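Long-range contacts in diol-dehydratase (Roseburia inulinivorans, PDB 5I2A), which dehydrates 1,2-propanediol as a glycyl radical enzyme that needs no vitamin B12: residues G178-K183 / P255-E260; T219-Y224 / F269-Q274; E505-A510 / R676-F681. All coordinates share one frame; numbering follows the deposited sequence.

Overall arrangement
All three contacts lie within the pyruvate formate lyase-like part of the chain, but in two separate regions. Contacts 1 and 2 are neighbours, their centres about 12 Å apart, and they alternate along the chain: helix 171-190, helix 200-233, the loop at 255-260, then helix 262-279. Pro255 of contact 1 touches both Ala221 and Phe271, so the loop is packed against the helix pair of contact 2 and the two contacts tie one region together. Contact 3 follows later, joining helix 489-521 to the C-terminal part of helix 661-678. Its centre lies about 41 Å from that of contact 1 and 39 Å from that of contact 2, beside the subunit interface.

Contact 1. Residues G178-K183 / P255-E260; sequences GLNGVK and PEFPAE
Leu179 and Asn180 meet the loop residues Pro255 and Glu256 at a kink in helix 171-190, in the helical layer around the β/α barrel of the pyruvate formate lyase-like, glycyl radical enzyme fold. At the kink, two backbone N-H groups that lack a bond to the preceding turn find carbonyls in the loop between helices 238-253 and 262-279. Leu179 N donates to Pro255 O at 2.8 Å with a nearly straight N-H...O angle of 170°, and Asn180 N donates to Glu256 O, also at 2.8 Å. Gly178 suits its place because a phi of 73° favours glycine, and because Glu256 O and the backbone of Phe257 fill the side where a CB would point.

CB and CG of Leu179 each lie 3.7 Å from Pro255 O, the acceptor of its own N-H. Beyond them CD1 reaches CG of the proline ring at 3.9 Å, apolar against apolar. That ring follows a cis peptide bond and also rests on Val174 and Phe271. On the more polar side a water joins three side chains, donating to Asn180 OD1 and Glu256 OE2 while accepting from Lys183 NZ, which also forms a salt bridge with Asp215. Glu256 sends its CG anti to the backbone N (chi1 173°), and this methylene lies 3.5 Å above the plane of the Phe257 ring, over its centre.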
# COMPACT_ATOMS: atom_id res chain seq x y z
N GLY A 178 -27.70 -10.26 12.36
CA GLY A 178 -27.79 -10.32 10.91
C GLY A 178 -26.73 -9.47 10.23
O GLY A 178 -26.04 -8.68 10.88
N LEU A 179 -26.59 -9.63 8.91
CA LEU A 179 -25.72 -8.75 8.15
C LEU A 179 -26.31 -7.34 8.16
O LEU A 179 -25.60 -6.36 7.99
CB LEU A 179 -25.51 -9.26 6.72
CG LEU A 179 -24.72 -10.57 6.63
CD1 LEU A 179 -24.45 -10.95 5.19
CD2 LEU A 179 -23.41 -10.48 7.42
N ASN A 180 -27.63 -7.24 8.36
CA ASN A 180 -28.24 -5.93 8.54
C ASN A 180 -27.65 -5.23 9.75
O ASN A 180 -27.33 -4.06 9.70
CB ASN A 180 -29.75 -6.06 8.69
CG ASN A 180 -30.43 -4.73 8.69
OD1 ASN A 180 -30.47 -4.04 7.67
ND2 ASN A 180 -30.96 -4.34 9.84
N GLY A 181 -27.50 -5.99 10.83
CA GLY A 181 -26.86 -5.48 12.03
C GLY A 181 -25.40 -5.12 11.83
O GLY A 181 -24.92 -4.14 12.41
N VAL A 182 -24.67 -5.92 11.05
CA VAL A 182 -23.27 -5.62 10.80
C VAL A 182 -23.16 -4.30 10.02
O VAL A 182 -22.34 -3.46 10.36
CB VAL A 182 -22.56 -6.77 10.03
CG1 VAL A 182 -21.16 -6.35 9.59
CG2 VAL A 182 -22.49 -8.00 10.92
N LYS A 183 -24.01 -4.12 9.02
CA LYS A 183 -24.03 -2.88 8.24
C LYS A 183 -24.32 -1.68 9.14
O LYS A 183 -23.69 -0.63 8.99
CB LYS A 183 -25.07 -2.95 7.13
CG LYS A 183 -24.70 -3.88 6.01
CD LYS A 183 -25.57 -3.67 4.80
CE LYS A 183 -27.01 -4.05 5.07
NZ LYS A 183 -27.89 -3.69 3.92
N PRO A 255 -28.90 -14.57 5.62
CA PRO A 255 -28.35 -13.99 6.84
C PRO A 255 -28.56 -12.48 6.98
O PRO A 255 -27.91 -11.88 7.83
CB PRO A 255 -26.86 -14.32 6.72
CG PRO A 255 -26.61 -14.21 5.28
CD PRO A 255 -27.87 -14.65 4.57
N GLU A 256 -29.46 -11.88 6.20
CA GLU A 256 -29.72 -10.45 6.34
C GLU A 256 -30.17 -10.10 7.76
O GLU A 256 -29.67 -9.15 8.37
CB GLU A 256 -30.77 -9.96 5.33
CG GLU A 256 -31.18 -8.49 5.58
CD GLU A 256 -31.94 -7.86 4.44
OE1 GLU A 256 -32.54 -8.60 3.62
OE2 GLU A 256 -31.94 -6.62 4.35
N PHE A 257 -31.09 -10.89 8.30
CA PHE A 257 -31.71 -10.60 9.59
C PHE A 257 -31.34 -11.62 10.65
O PHE A 257 -30.84 -12.69 10.32
CB PHE A 257 -33.24 -10.53 9.41
CG PHE A 257 -33.68 -9.42 8.50
CD1 PHE A 257 -33.58 -8.10 8.89
CD2 PHE A 257 -34.20 -9.71 7.24
CE1 PHE A 257 -33.98 -7.07 8.04
CE2 PHE A 257 -34.60 -8.69 6.39
CZ PHE A 257 -34.49 -7.37 6.80
N PRO A 258 -31.55 -11.28 11.93
CA PRO A 258 -31.33 -12.25 13.01
C PRO A 258 -32.11 -13.54 12.77
O PRO A 258 -33.24 -13.50 12.28
CB PRO A 258 -31.83 -11.52 14.26
CG PRO A 258 -31.63 -10.06 13.93
CD PRO A 258 -31.92 -9.95 12.46
N ALA A 259 -31.51 -14.68 13.10
CA ALA A 259 -32.15 -15.97 12.89
C ALA A 259 -33.34 -16.15 13.83
O ALA A 259 -33.20 -16.01 15.04
CB ALA A 259 -31.14 -17.10 13.10
N GLU A 260 -34.50 -16.49 13.27
CA GLU A 260 -35.74 -16.67 14.04
C GLU A 260 -36.09 -18.13 14.33
O GLU A 260 -37.08 -18.41 15.00
CB GLU A 260 -36.91 -16.04 13.29
CG GLU A 260 -36.62 -14.69 12.72
CD GLU A 260 -37.23 -13.57 13.53
OE1 GLU A 260 -37.04 -13.57 14.77
OE2 GLU A 260 -37.89 -12.71 12.92
O HOH W 1 -29.91 -5.12 5.49

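Contact 2. Residues T219-Y224 / F269-Q274; sequences TYANRY and FWFIQQ
Phe271 lays its ring over the backbone of Ala221, whose CA sits 4.3 Å from the ring centroid in an off-centre CH-pi contact. The small methyl of Ala221 lets the ring come this close: its CB touches Phe271 CE2 at 3.7 Å. With CG anti to its own carbonyl carbon (chi1 -86°), the phenylalanine reaches across from helix 262-279 and meets Tyr224 as well, where CE1 comes 3.9 Å from Tyr224 CD2. Those two rings are inclined at 51°. Tyr220 CD2 also touches Phe271 CE1, so the phenylalanine packs against residues from successive turns of helix 200-233.

Beside this apolar patch the tyrosines gather their hydroxyls. The edge of Tyr224 is presented to one face of the Tyr220 ring, and Tyr224 OH donates to Tyr220 OH at 3.0 Å while itself bonded to the backbone N of Ser77. Gln274, extended to its amide, crosses Tyr220 at about a right angle. A long side chain suits the place because it carries NE2 to Thr78 OG1, with Tyr220 OH as a weaker second acceptor, 3.1 Å from NE2 in a bent bond. Its OE1 lies at the edge of the Tyr220 ring, in the ring plane, 3.6 Å from CE2; this buried oxygen has no hydrogen-bonding partner in the model.

This is helix-helix packing within the pyruvate formate lyase-like region: the short segments of helices 200-233 and 262-279 cross at 121° with their axes 11.4 Å apart. Cys251 of helix 238-253 packs on both Phe271 and Tyr224, the loop residue Ile66 packs on both tyrosines and Val75 on Tyr224, and helices 171-190 and 309-323 adjoin other sides of helix 262-279.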
# COMPACT_ATOMS: atom_id res chain seq x y z
N THR A 219 -27.83 -10.52 -1.26
CA THR A 219 -28.22 -10.80 -2.63
C THR A 219 -28.09 -12.28 -2.95
O THR A 219 -28.98 -12.87 -3.58
CB THR A 219 -27.36 -10.01 -3.62
OG1 THR A 219 -27.65 -8.61 -3.49
CG2 THR A 219 -27.63 -10.46 -5.05
N TYR A 220 -26.99 -12.88 -2.52
CA TYR A 220 -26.72 -14.28 -2.82
C TYR A 220 -27.81 -15.18 -2.24
O TYR A 220 -28.36 -16.03 -2.93
CB TYR A 220 -25.34 -14.70 -2.28
CG TYR A 220 -24.88 -16.06 -2.75
CD1 TYR A 220 -24.64 -16.30 -4.09
CD2 TYR A 220 -24.67 -17.09 -1.85
CE1 TYR A 220 -24.21 -17.53 -4.53
CE2 TYR A 220 -24.24 -18.33 -2.28
CZ TYR A 220 -24.02 -18.55 -3.62
OH TYR A 220 -23.60 -19.78 -4.05
N ALA A 221 -28.13 -14.96 -0.97
CA ALA A 221 -29.16 -15.72 -0.29
C ALA A 221 -30.51 -15.61 -1.00
O ALA A 221 -31.24 -16.59 -1.15
CB ALA A 221 -29.29 -15.25 1.14
N ASN A 222 -30.83 -14.41 -1.44
CA ASN A 222 -32.09 -14.16 -2.10
C ASN A 222 -32.16 -14.80 -3.48
O ASN A 222 -33.24 -15.12 -3.97
CB ASN A 222 -32.35 -12.65 -2.18
CG ASN A 222 -33.01 -12.13 -0.93
OD1 ASN A 222 -34.23 -12.12 -0.82
ND2 ASN A 222 -32.20 -11.73 0.05
N ARG A 223 -31.00 -15.03 -4.11
CA ARG A 223 -30.98 -15.82 -5.33
C ARG A 223 -31.46 -17.25 -5.06
O ARG A 223 -32.15 -17.84 -5.89
CB ARG A 223 -29.59 -15.82 -5.97
CG ARG A 223 -29.13 -14.45 -6.48
CD ARG A 223 -27.77 -14.55 -7.13
NE ARG A 223 -27.80 -15.39 -8.31
CZ ARG A 223 -26.75 -16.07 -8.77
NH1 ARG A 223 -25.58 -16.01 -8.14
NH2 ARG A 223 -26.88 -16.82 -9.86
N TYR A 224 -31.12 -17.79 -3.90
CA TYR A 224 -31.56 -19.14 -3.54
C TYR A 224 -33.06 -19.17 -3.22
O TYR A 224 -33.74 -20.12 -3.57
CB TYR A 224 -30.75 -19.68 -2.35
CG TYR A 224 -29.43 -20.26 -2.83
CD1 TYR A 224 -29.34 -21.58 -3.26
CD2 TYR A 224 -28.29 -19.46 -2.91
CE1 TYR A 224 -28.14 -22.10 -3.72
CE2 TYR A 224 -27.09 -19.97 -3.37
CZ TYR A 224 -27.02 -21.28 -3.78
OH TYR A 224 -25.82 -21.77 -4.25
N PHE A 269 -25.69 -19.76 9.24
CA PHE A 269 -24.37 -20.32 9.43
C PHE A 269 -23.79 -20.82 8.11
O PHE A 269 -22.65 -20.48 7.77
CB PHE A 269 -24.39 -21.46 10.43
CG PHE A 269 -23.20 -22.35 10.33
CD1 PHE A 269 -22.00 -21.99 10.93
CD2 PHE A 269 -23.24 -23.52 9.60
CE1 PHE A 269 -20.89 -22.78 10.82
CE2 PHE A 269 -22.13 -24.32 9.49
CZ PHE A 269 -20.95 -23.95 10.11
N TRP A 270 -24.54 -21.63 7.38
CA TRP A 270 -23.97 -22.25 6.19
C TRP A 270 -23.60 -21.20 5.13
O TRP A 270 -22.56 -21.30 4.52
CB TRP A 270 -24.89 -23.30 5.55
CG TRP A 270 -24.26 -23.82 4.28
CD1 TRP A 270 -24.69 -23.61 3.01
CD2 TRP A 270 -23.03 -24.55 4.18
NE1 TRP A 270 -23.81 -24.20 2.12
CE2 TRP A 270 -22.78 -24.77 2.81
CE3 TRP A 270 -22.11 -25.04 5.12
CZ2 TRP A 270 -21.66 -25.46 2.36
CZ3 TRP A 270 -21.00 -25.73 4.67
CH2 TRP A 270 -20.79 -25.94 3.30
N PHE A 271 -24.45 -20.21 4.91
CA PHE A 271 -24.14 -19.16 3.94
C PHE A 271 -22.82 -18.45 4.30
O PHE A 271 -22.00 -18.18 3.43
CB PHE A 271 -25.29 -18.15 3.84
CG PHE A 271 -26.38 -18.55 2.86
CD1 PHE A 271 -26.06 -19.14 1.65
CD2 PHE A 271 -27.71 -18.34 3.16
CE1 PHE A 271 -27.05 -19.50 0.74
CE2 PHE A 271 -28.72 -18.70 2.26
CZ PHE A 271 -28.39 -19.28 1.06
N ILE A 272 -22.60 -18.20 5.58
CA ILE A 272 -21.36 -17.56 6.00
C ILE A 272 -20.18 -18.50 5.74
O ILE A 272 -19.18 -18.09 5.15
CB ILE A 272 -21.39 -17.13 7.48
CG1 ILE A 272 -22.50 -16.10 7.71
CG2 ILE A 272 -20.05 -16.56 7.88
CD1 ILE A 272 -22.42 -14.86 6.78
N GLN A 273 -20.31 -19.76 6.16
CA GLN A 273 -19.28 -20.78 5.93
C GLN A 273 -18.92 -20.88 4.45
O GLN A 273 -17.75 -21.01 4.10
CB GLN A 273 -19.74 -22.15 6.43
CG GLN A 273 -18.67 -23.24 6.35
CD GLN A 273 -17.55 -23.05 7.37
OE1 GLN A 273 -17.67 -22.26 8.31
NE2 GLN A 273 -16.46 -23.79 7.20
N GLN A 274 -19.93 -20.83 3.60
CA GLN A 274 -19.73 -20.97 2.18
C GLN A 274 -19.10 -19.73 1.53
O GLN A 274 -18.09 -19.85 0.84
CB GLN A 274 -21.06 -21.28 1.47
CG GLN A 274 -20.88 -21.56 -0.02
CD GLN A 274 -22.18 -21.41 -0.81
OE1 GLN A 274 -23.23 -21.07 -0.25
NE2 GLN A 274 -22.12 -21.68 -2.10

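Contact 3. Residues E505-A510 / R676-F681; sequences ELMVNA and RPLETF
Val508 and Phe681 are set obliquely to one another, the forked valine standing over one face of the aromatic ring. Its CG2 does most of the touching, 3.7 Å from Phe681 CG and 4.0 Å from the ring centroid, in a CH-pi contact 24° off the ring normal. CG1 points anti to the backbone N (chi1 172°) and lies 4.0 Å from Phe681 CB, so both branches of the valine bear on the root of the phenylalanine. A beta-branched residue suits this spot, since its two methyls spread over a broad patch close to the helix.

Glu505, one helical turn earlier, runs across the far end of the ring at about a right angle. Here the methylene part of the acid makes the contact, Glu505 CG lying 4.0 Å from Phe681 CE1, and the carboxylate plane is turned 52° from the ring. Glu505 OE2 accepts a bond from Gly196 N of the second subunit, so a single residue packs inside the chain through its stem and across the dimer interface through its head.

In the pyruvate formate lyase-like fold of glycyl radical enzymes, the contact joins the long helix 489-521 to the C-terminal part of helix 661-678 and the type I beta turn from Leu678 to Phe681, which swings the phenylalanine toward the long helix. Pro677 O accepts from both Thr680 N and Thr680 OG1, the hydroxyl at 2.7 Å, and these bonds hold that hydroxyl over the ring face opposite Val508. The backbone of Phe681 then bonds to Tyr689 of strand 688-689, whose side chain packs on Val508, Leu678 and Phe681.

Leu678 CD2 meets the same Val508 CG2 methyl, 4.2 Å away, at roughly a right angle to the direction of the ring. The unbranched side chain of Met507 brings its CE to 4.3 Å from Leu678 CD2.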
# COMPACT_ATOMS: atom_id res chain seq x y z
N GLU A 505 15.04 -18.16 10.31
CA GLU A 505 14.91 -16.74 10.01
C GLU A 505 14.56 -16.51 8.53
O GLU A 505 13.81 -15.59 8.19
CB GLU A 505 16.18 -15.98 10.38
CG GLU A 505 16.05 -14.48 10.12
CD GLU A 505 17.11 -13.63 10.82
OE1 GLU A 505 18.09 -14.20 11.35
OE2 GLU A 505 16.95 -12.39 10.86
N LEU A 506 15.10 -17.35 7.65
CA LEU A 506 14.72 -17.30 6.24
C LEU A 506 13.24 -17.66 6.02
O LEU A 506 12.59 -17.10 5.14
CB LEU A 506 15.62 -18.24 5.42
CG LEU A 506 17.10 -17.85 5.39
CD1 LEU A 506 17.89 -18.77 4.48
CD2 LEU A 506 17.23 -16.40 4.93
N MET A 507 12.73 -18.60 6.81
CA MET A 507 11.32 -18.95 6.74
C MET A 507 10.47 -17.74 7.16
O MET A 507 9.45 -17.47 6.55
CB MET A 507 11.00 -20.16 7.64
CG MET A 507 9.53 -20.55 7.62
SD MET A 507 9.16 -22.03 8.56
CE MET A 507 9.71 -21.63 10.22
N VAL A 508 10.93 -17.02 8.18
CA VAL A 508 10.25 -15.80 8.62
C VAL A 508 10.25 -14.78 7.46
O VAL A 508 9.23 -14.16 7.17
CB VAL A 508 10.91 -15.21 9.90
CG1 VAL A 508 10.32 -13.83 10.25
CG2 VAL A 508 10.78 -16.18 11.09
N ASN A 509 11.37 -14.68 6.77
CA ASN A 509 11.44 -13.80 5.60
C ASN A 509 10.39 -14.19 4.54
O ASN A 509 9.69 -13.33 4.01
CB ASN A 509 12.85 -13.83 4.99
CG ASN A 509 13.01 -12.87 3.81
OD1 ASN A 509 12.89 -13.28 2.67
ND2 ASN A 509 13.28 -11.59 4.10
N ALA A 510 10.26 -15.48 4.26
CA ALA A 510 9.32 -15.96 3.24
C ALA A 510 7.86 -15.64 3.62
O ALA A 510 7.09 -15.11 2.82
CB ALA A 510 9.50 -17.46 3.00
N ARG A 676 11.81 -21.89 20.50
CA ARG A 676 12.24 -20.70 21.22
C ARG A 676 12.63 -19.56 20.28
O ARG A 676 12.21 -18.43 20.51
CB ARG A 676 13.39 -21.02 22.17
CG ARG A 676 13.01 -20.74 23.60
CD ARG A 676 14.08 -21.15 24.56
NE ARG A 676 13.47 -21.67 25.78
CZ ARG A 676 14.00 -22.66 26.49
NH1 ARG A 676 15.14 -23.22 26.12
NH2 ARG A 676 13.39 -23.07 27.59
N PRO A 677 13.42 -19.83 19.24
CA PRO A 677 13.70 -18.71 18.33
C PRO A 677 12.43 -18.14 17.71
O PRO A 677 12.30 -16.91 17.59
CB PRO A 677 14.60 -19.34 17.26
CG PRO A 677 15.28 -20.46 17.96
CD PRO A 677 14.21 -21.03 18.87
N LEU A 678 11.49 -19.00 17.34
CA LEU A 678 10.32 -18.52 16.62
C LEU A 678 9.52 -17.48 17.40
O LEU A 678 9.04 -16.52 16.81
CB LEU A 678 9.41 -19.69 16.22
CG LEU A 678 9.75 -20.21 14.83
CD1 LEU A 678 9.04 -21.53 14.62
CD2 LEU A 678 9.36 -19.19 13.73
N GLU A 679 9.38 -17.66 18.72
CA GLU A 679 8.54 -16.74 19.51
C GLU A 679 9.13 -15.32 19.59
O GLU A 679 8.47 -14.43 20.10
CB GLU A 679 8.29 -17.28 20.92
CG GLU A 679 9.54 -17.29 21.81
CD GLU A 679 9.27 -17.75 23.25
OE1 GLU A 679 10.23 -17.81 24.04
OE2 GLU A 679 8.11 -18.05 23.60
N THR A 680 10.34 -15.12 19.07
CA THR A 680 10.95 -13.79 19.09
C THR A 680 10.71 -12.99 17.81
O THR A 680 10.98 -11.81 17.77
CB THR A 680 12.49 -13.87 19.31
OG1 THR A 680 13.13 -14.36 18.12
CG2 THR A 680 12.85 -14.80 20.49
N PHE A 681 10.22 -13.63 16.74
CA PHE A 681 10.05 -12.92 15.46
C PHE A 681 8.68 -12.28 15.33
O PHE A 681 7.72 -12.73 15.95
CB PHE A 681 10.30 -13.88 14.27
CG PHE A 681 11.73 -14.29 14.14
CD1 PHE A 681 12.66 -13.46 13.53
CD2 PHE A 681 12.17 -15.49 14.67
CE1 PHE A 681 13.98 -13.82 13.43
CE2 PHE A 681 13.50 -15.87 14.56
CZ PHE A 681 14.41 -15.03 13.95